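Local coordinates for protein tryptophanyl-tRNA synthetase (Thermus thermophilus, PDB 2EL7) that probably catalyses the ATP-dependent attachment of tryptophan to its cognate tRNA, as a homodimeric class I aminoacyl-tRNA synthetase, at residues T98-L103 with H167-T172; A135-Y140 with Q153-T158. All coordinates share one frame; numbering follows the deposited sequence.

Interaction 1: residues T98-L103 with H167-T172; sequences TTLTPL and HLFGET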
loop_
_atom_site.group_PDB
_atom_site.type_symbol
_atom_site.label_atom_id
_atom_site.label_comp_id
_atom_site.label_asym_id
_atom_site.label_seq_id
_atom_site.Cartn_x
_atom_site.Cartn_y
_atom_site.Cartn_z
ATOM N N THR A 98 6.322 2.145 4.160
ATOM C CA THR A 98 6.893 0.828 3.915
ATOM C C THR A 98 8.376 0.983 3.531
ATOM O O THR A 98 9.234 0.273 4.071
ATOM C CB THR A 98 6.108 0.082 2.762
ATOM O OG1 THR A 98 4.852 -0.390 3.263
ATOM C CG2 THR A 98 6.881 -1.099 2.215
ATOM N N THR A 99 8.692 1.918 2.634
ATOM C CA THR A 99 10.092 2.093 2.206
ATOM C C THR A 99 10.990 2.609 3.330
ATOM O O THR A 99 12.217 2.471 3.264
ATOM C CB THR A 99 10.259 3.079 0.981
ATOM O OG1 THR A 99 9.879 4.413 1.363
ATOM C CG2 THR A 99 9.400 2.637 -0.226
ATOM N N LEU A 100 10.387 3.198 4.359
ATOM C CA LEU A 100 11.175 3.743 5.459
ATOM C C LEU A 100 11.133 2.866 6.705
ATOM O O LEU A 100 11.414 3.365 7.791
ATOM C CB LEU A 100 10.665 5.130 5.844
ATOM C CG LEU A 100 10.543 6.215 4.777
ATOM C CD1 LEU A 100 9.781 7.395 5.371
ATOM C CD2 LEU A 100 11.919 6.632 4.301
ATOM N N THR A 101 10.780 1.587 6.549
ATOM C CA THR A 101 10.688 0.661 7.678
ATOM C C THR A 101 11.603 -0.559 7.557
ATOM O O THR A 101 11.499 -1.346 6.617
ATOM C CB THR A 101 9.229 0.163 7.873
ATOM O OG1 THR A 101 8.357 1.294 7.987
ATOM C CG2 THR A 101 9.090 -0.681 9.161
ATOM N N PRO A 102 12.528 -0.727 8.514
ATOM C CA PRO A 102 13.448 -1.877 8.491
ATOM C C PRO A 102 12.626 -3.168 8.623
ATOM O O PRO A 102 11.766 -3.270 9.502
ATOM C CB PRO A 102 14.326 -1.655 9.727
ATOM C CG PRO A 102 14.273 -0.167 9.945
ATOM C CD PRO A 102 12.824 0.177 9.645
ATOM N N LEU A 103 12.897 -4.147 7.766
ATOM C CA LEU A 103 12.173 -5.411 7.796
ATOM C C LEU A 103 12.170 -6.048 9.188
ATOM O O LEU A 103 11.119 -6.500 9.675
ATOM C CB LEU A 103 12.807 -6.388 6.808
ATOM C CG LEU A 103 11.907 -7.301 5.977
ATOM C CD1 LEU A 103 12.683 -8.534 5.609
ATOM C CD2 LEU A 103 10.668 -7.680 6.723
ATOM N N HIS A 167 13.214 13.628 10.081
ATOM C CA HIS A 167 14.634 13.877 9.912
ATOM C C HIS A 167 15.060 13.911 8.447
ATOM O O HIS A 167 15.866 14.771 8.057
ATOM C CB HIS A 167 15.461 12.808 10.655
ATOM C CG HIS A 167 16.924 12.824 10.308
ATOM N ND1 HIS A 167 17.756 13.878 10.627
ATOM C CD2 HIS A 167 17.707 11.900 9.696
ATOM C CE1 HIS A 167 18.989 13.599 10.235
ATOM N NE2 HIS A 167 18.986 12.404 9.667
ATOM N N LEU A 168 14.534 12.982 7.645
ATOM C CA LEU A 168 14.874 12.895 6.217
ATOM C C LEU A 168 14.199 13.914 5.291
ATOM O O LEU A 168 14.755 14.256 4.264
ATOM C CB LEU A 168 14.527 11.506 5.655
ATOM C CG LEU A 168 15.065 10.213 6.261
ATOM C CD1 LEU A 168 14.336 9.017 5.622
ATOM C CD2 LEU A 168 16.575 10.123 6.034
ATOM N N PHE A 169 12.992 14.376 5.612
ATOM C CA PHE A 169 12.343 15.294 4.692
ATOM C C PHE A 169 11.879 16.622 5.241
ATOM O O PHE A 169 11.343 17.418 4.480
ATOM C CB PHE A 169 11.143 14.604 4.012
ATOM C CG PHE A 169 11.445 13.222 3.491
ATOM C CD1 PHE A 169 10.930 12.089 4.135
ATOM C CD2 PHE A 169 12.248 13.044 2.358
ATOM C CE1 PHE A 169 11.203 10.803 3.663
ATOM C CE2 PHE A 169 12.535 11.760 1.873
ATOM C CZ PHE A 169 12.013 10.636 2.523
ATOM N N GLY A 170 12.089 16.881 6.527
ATOM C CA GLY A 170 11.622 18.129 7.116
ATOM C C GLY A 170 10.488 17.800 8.078
ATOM O O GLY A 170 9.693 16.900 7.789
ATOM N N GLU A 171 10.394 18.508 9.205
ATOM C CA GLU A 171 9.368 18.217 10.211
ATOM C C GLU A 171 7.988 18.117 9.588
ATOM O O GLU A 171 7.486 19.073 9.006
ATOM C CB GLU A 171 9.354 19.275 11.332
ATOM C CG GLU A 171 8.490 18.834 12.538
ATOM C CD GLU A 171 8.428 19.844 13.678
ATOM O OE1 GLU A 171 7.961 20.974 13.430
ATOM O OE2 GLU A 171 8.829 19.499 14.823
ATOM N N THR A 172 7.356 16.961 9.720
ATOM C CA THR A 172 6.054 16.793 9.106
ATOM C C THR A 172 4.990 16.168 9.991
ATOM O O THR A 172 3.833 16.613 9.989
ATOM C CB THR A 172 6.154 15.913 7.855
ATOM O OG1 THR A 172 7.128 16.458 6.950
ATOM C CG2 THR A 172 4.816 15.834 7.179
#
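Leu168, in the last turn of helix 153-169, meets Leu100 methyl to methyl: its CD1 lies 3.6 Å from CD2 of Leu100. The two leucine side chains lie alongside each other and point opposite ways. Next comes Phe169. Its CE1 stands 4.1 Å from CD1 of Leu100, and this methyl sits at the ring edge, near the ring plane. With CG anti to the carbonyl carbon (chi1 -54°), Leu100 sends one methyl to each neighbour. CB of Leu168 lies 3.8 Å above the Phe169 ring, over its centre, so one face of the ring is covered from within its own helix. Gly170, the first residue past the helix, has positive phi (111°); a side chain here would collide with the carbonyl O of Phe169. Gly170 O accepts a 2.7 Å hydrogen bond from OG1 of Thr172, with the donor above the carbonyl plane. The bond closes the turn that follows the helix, and Lys324 NZ also bonds to Thr172 OG1. The second subunit packs here too, with its Leu51 on Leu168 and its Tyr53 on Phe169. No hydrogen bond joins the two segments. The contact is small and wholly apolar, so it rests on the fit of methyls and ring edge, at the dimer interface.

Interaction 2: residues A135-Y140 with Q153-T158; sequences ADILIY and QHIELT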
loop_
_atom_site.group_PDB
_atom_site.type_symbol
_atom_site.label_atom_id
_atom_site.label_comp_id
_atom_site.label_asym_id
_atom_site.label_seq_id
_atom_site.Cartn_x
_atom_site.Cartn_y
_atom_site.Cartn_z
ATOM N N ALA A 135 0.241 4.701 8.884
ATOM C CA ALA A 135 -0.159 5.686 7.880
ATOM C C ALA A 135 -1.541 6.223 8.196
ATOM O O ALA A 135 -1.853 7.359 7.920
ATOM C CB ALA A 135 -0.147 5.057 6.521
ATOM N N ASP A 136 -2.374 5.378 8.774
ATOM C CA ASP A 136 -3.723 5.776 9.145
ATOM C C ASP A 136 -3.591 6.826 10.262
ATOM O O ASP A 136 -4.263 7.849 10.243
ATOM C CB ASP A 136 -4.489 4.534 9.629
ATOM C CG ASP A 136 -5.928 4.477 9.125
ATOM O OD1 ASP A 136 -6.291 5.241 8.193
ATOM O OD2 ASP A 136 -6.692 3.641 9.675
ATOM N N ILE A 137 -2.706 6.571 11.218
ATOM C CA ILE A 137 -2.486 7.483 12.328
ATOM C C ILE A 137 -1.850 8.809 11.878
ATOM O O ILE A 137 -2.340 9.894 12.224
ATOM C CB ILE A 137 -1.575 6.842 13.428
ATOM C CG1 ILE A 137 -2.294 5.662 14.090
ATOM C CG2 ILE A 137 -1.194 7.886 14.474
ATOM C CD1 ILE A 137 -1.480 4.973 15.164
ATOM N N LEU A 138 -0.786 8.729 11.083
ATOM C CA LEU A 138 -0.130 9.947 10.660
ATOM C C LEU A 138 -0.771 10.749 9.510
ATOM O O LEU A 138 -0.575 11.978 9.417
ATOM C CB LEU A 138 1.337 9.643 10.376
ATOM C CG LEU A 138 2.014 8.960 11.579
ATOM C CD1 LEU A 138 3.473 8.593 11.240
ATOM C CD2 LEU A 138 1.941 9.866 12.808
ATOM N N ILE A 139 -1.540 10.094 8.639
ATOM C CA ILE A 139 -2.170 10.828 7.531
ATOM C C ILE A 139 -3.108 11.922 8.080
ATOM O O ILE A 139 -3.364 12.934 7.406
ATOM C CB ILE A 139 -3.011 9.907 6.644
ATOM C CG1 ILE A 139 -3.317 10.595 5.321
ATOM C CG2 ILE A 139 -4.365 9.606 7.321
ATOM C CD1 ILE A 139 -2.347 10.309 4.252
ATOM N N TYR A 140 -3.612 11.698 9.299
ATOM C CA TYR A 140 -4.539 12.603 9.971
ATOM C C TYR A 140 -3.841 13.405 11.067
ATOM O O TYR A 140 -4.494 14.148 11.824
ATOM C CB TYR A 140 -5.705 11.817 10.603
ATOM C CG TYR A 140 -6.509 10.978 9.626
ATOM C CD1 TYR A 140 -6.615 9.589 9.780
ATOM C CD2 TYR A 140 -7.102 11.562 8.514
ATOM C CE1 TYR A 140 -7.278 8.815 8.834
ATOM C CE2 TYR A 140 -7.757 10.810 7.577
ATOM C CZ TYR A 140 -7.838 9.433 7.724
ATOM O OH TYR A 140 -8.379 8.695 6.688
ATOM N N GLN A 153 3.047 -1.587 20.998
ATOM C CA GLN A 153 4.095 -1.769 19.984
ATOM C C GLN A 153 3.878 -1.029 18.669
ATOM O O GLN A 153 4.816 -0.419 18.143
ATOM C CB GLN A 153 4.319 -3.255 19.671
ATOM C CG GLN A 153 5.461 -3.877 20.438
ATOM C CD GLN A 153 6.148 -5.023 19.700
ATOM O OE1 GLN A 153 5.507 -5.987 19.275
ATOM N NE2 GLN A 153 7.465 -4.921 19.553
ATOM N N HIS A 154 2.660 -1.064 18.127
ATOM C CA HIS A 154 2.452 -0.373 16.866
ATOM C C HIS A 154 2.452 1.148 17.032
ATOM O O HIS A 154 2.671 1.879 16.069
ATOM C CB HIS A 154 1.188 -0.886 16.127
ATOM C CG HIS A 154 -0.116 -0.329 16.624
ATOM N ND1 HIS A 154 -0.730 -0.767 17.782
ATOM C CD2 HIS A 154 -0.971 0.554 16.060
ATOM C CE1 HIS A 154 -1.912 -0.185 17.900
ATOM N NE2 HIS A 154 -2.081 0.621 16.865
ATOM N N ILE A 155 2.218 1.647 18.237
ATOM C CA ILE A 155 2.303 3.091 18.389
ATOM C C ILE A 155 3.794 3.437 18.412
ATOM O O ILE A 155 4.192 4.477 17.900
ATOM C CB ILE A 155 1.613 3.635 19.671
ATOM C CG1 ILE A 155 0.090 3.714 19.508
ATOM C CG2 ILE A 155 1.953 5.085 19.841
ATOM C CD1 ILE A 155 -0.568 2.661 18.672
ATOM N N GLU A 156 4.623 2.574 18.995
ATOM C CA GLU A 156 6.066 2.827 19.008
ATOM C C GLU A 156 6.636 2.782 17.582
ATOM O O GLU A 156 7.510 3.576 17.234
ATOM C CB GLU A 156 6.792 1.818 19.911
ATOM C CG GLU A 156 6.568 2.109 21.406
ATOM C CD GLU A 156 6.912 0.934 22.359
ATOM O OE1 GLU A 156 6.777 1.135 23.599
ATOM O OE2 GLU A 156 7.305 -0.171 21.885
ATOM N N LEU A 157 6.136 1.870 16.752
ATOM C CA LEU A 157 6.609 1.788 15.377
ATOM C C LEU A 157 6.271 3.089 14.681
ATOM O O LEU A 157 7.094 3.648 13.952
ATOM C CB LEU A 157 5.939 0.623 14.632
ATOM C CG LEU A 157 6.284 0.500 13.137
ATOM C CD1 LEU A 157 7.723 0.031 12.991
ATOM C CD2 LEU A 157 5.325 -0.453 12.430
ATOM N N THR A 158 5.056 3.576 14.909
ATOM C CA THR A 158 4.586 4.816 14.303
ATOM C C THR A 158 5.471 6.013 14.655
ATOM O O THR A 158 5.782 6.834 13.769
ATOM C CB THR A 158 3.135 5.094 14.725
ATOM O OG1 THR A 158 2.339 3.944 14.411
ATOM C CG2 THR A 158 2.552 6.310 13.987
#
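Thr158 turns its methyl and its hydroxyl to different tasks. With OG1 anti to the carbonyl carbon (chi1 -54°), the methyl CG2 is left to face Leu138: CG of Leu138 is 3.6 Å from Thr158 CG2, and both Leu138 methyls also come within 3.8 Å of Thr158 CG2. The leucine and the threonine run side by side, antiparallel. Ile137 crosses Thr158 at a slant. Its CD1 comes 4.0 Å from Thr158 OG1 and 4.3 Å from CD1 of Ile155. The hydroxyl is turned back to its own helix, where Thr158 OG1 donates to His154 O at 2.7 Å; the donor stands 15° off the plane of that carbonyl. The same oxygen also accepts from Thr158 N, so two donors of one residue grip it. With an alanine here the CG2 and OG1 atoms go, which would probably open a gap beside Leu138 and deprive His154 O of its hydroxyl donor. The short helix segments cross at -54°, with axes 10.5 Å apart. The contact is buried. Phe97 of helix 89-99 and Phe173 touch Leu138, and Pro176 packs on Thr158. Helix 153-169 joins parallel strands 144-146 and 177-179 as a beta-alpha-beta crossover, and helix 124-139 packs against it.

In the fold
Both contacts use helix 153-169: interaction 2 takes its first turns and interaction 1 its C-terminal end. Their centres are 12 Å apart. They also touch directly, since Thr101 CG2 packs 4.1 Å from Leu157 CD1. Along the chain, the segments of interaction 2 fall between those of interaction 1. Interaction 2 is the closer to the active site. Its helix 124-139 carries Asp136, predicted to bind L-tryptophan, and the side chain of Ile155 is about 9 Å from Gly148 and about 11 Å from Gln9, both predicted ATP-binding residues. Interaction 1 lies away from these sites, its centre about 27 Å from the centre of the chain, where the second subunit packs.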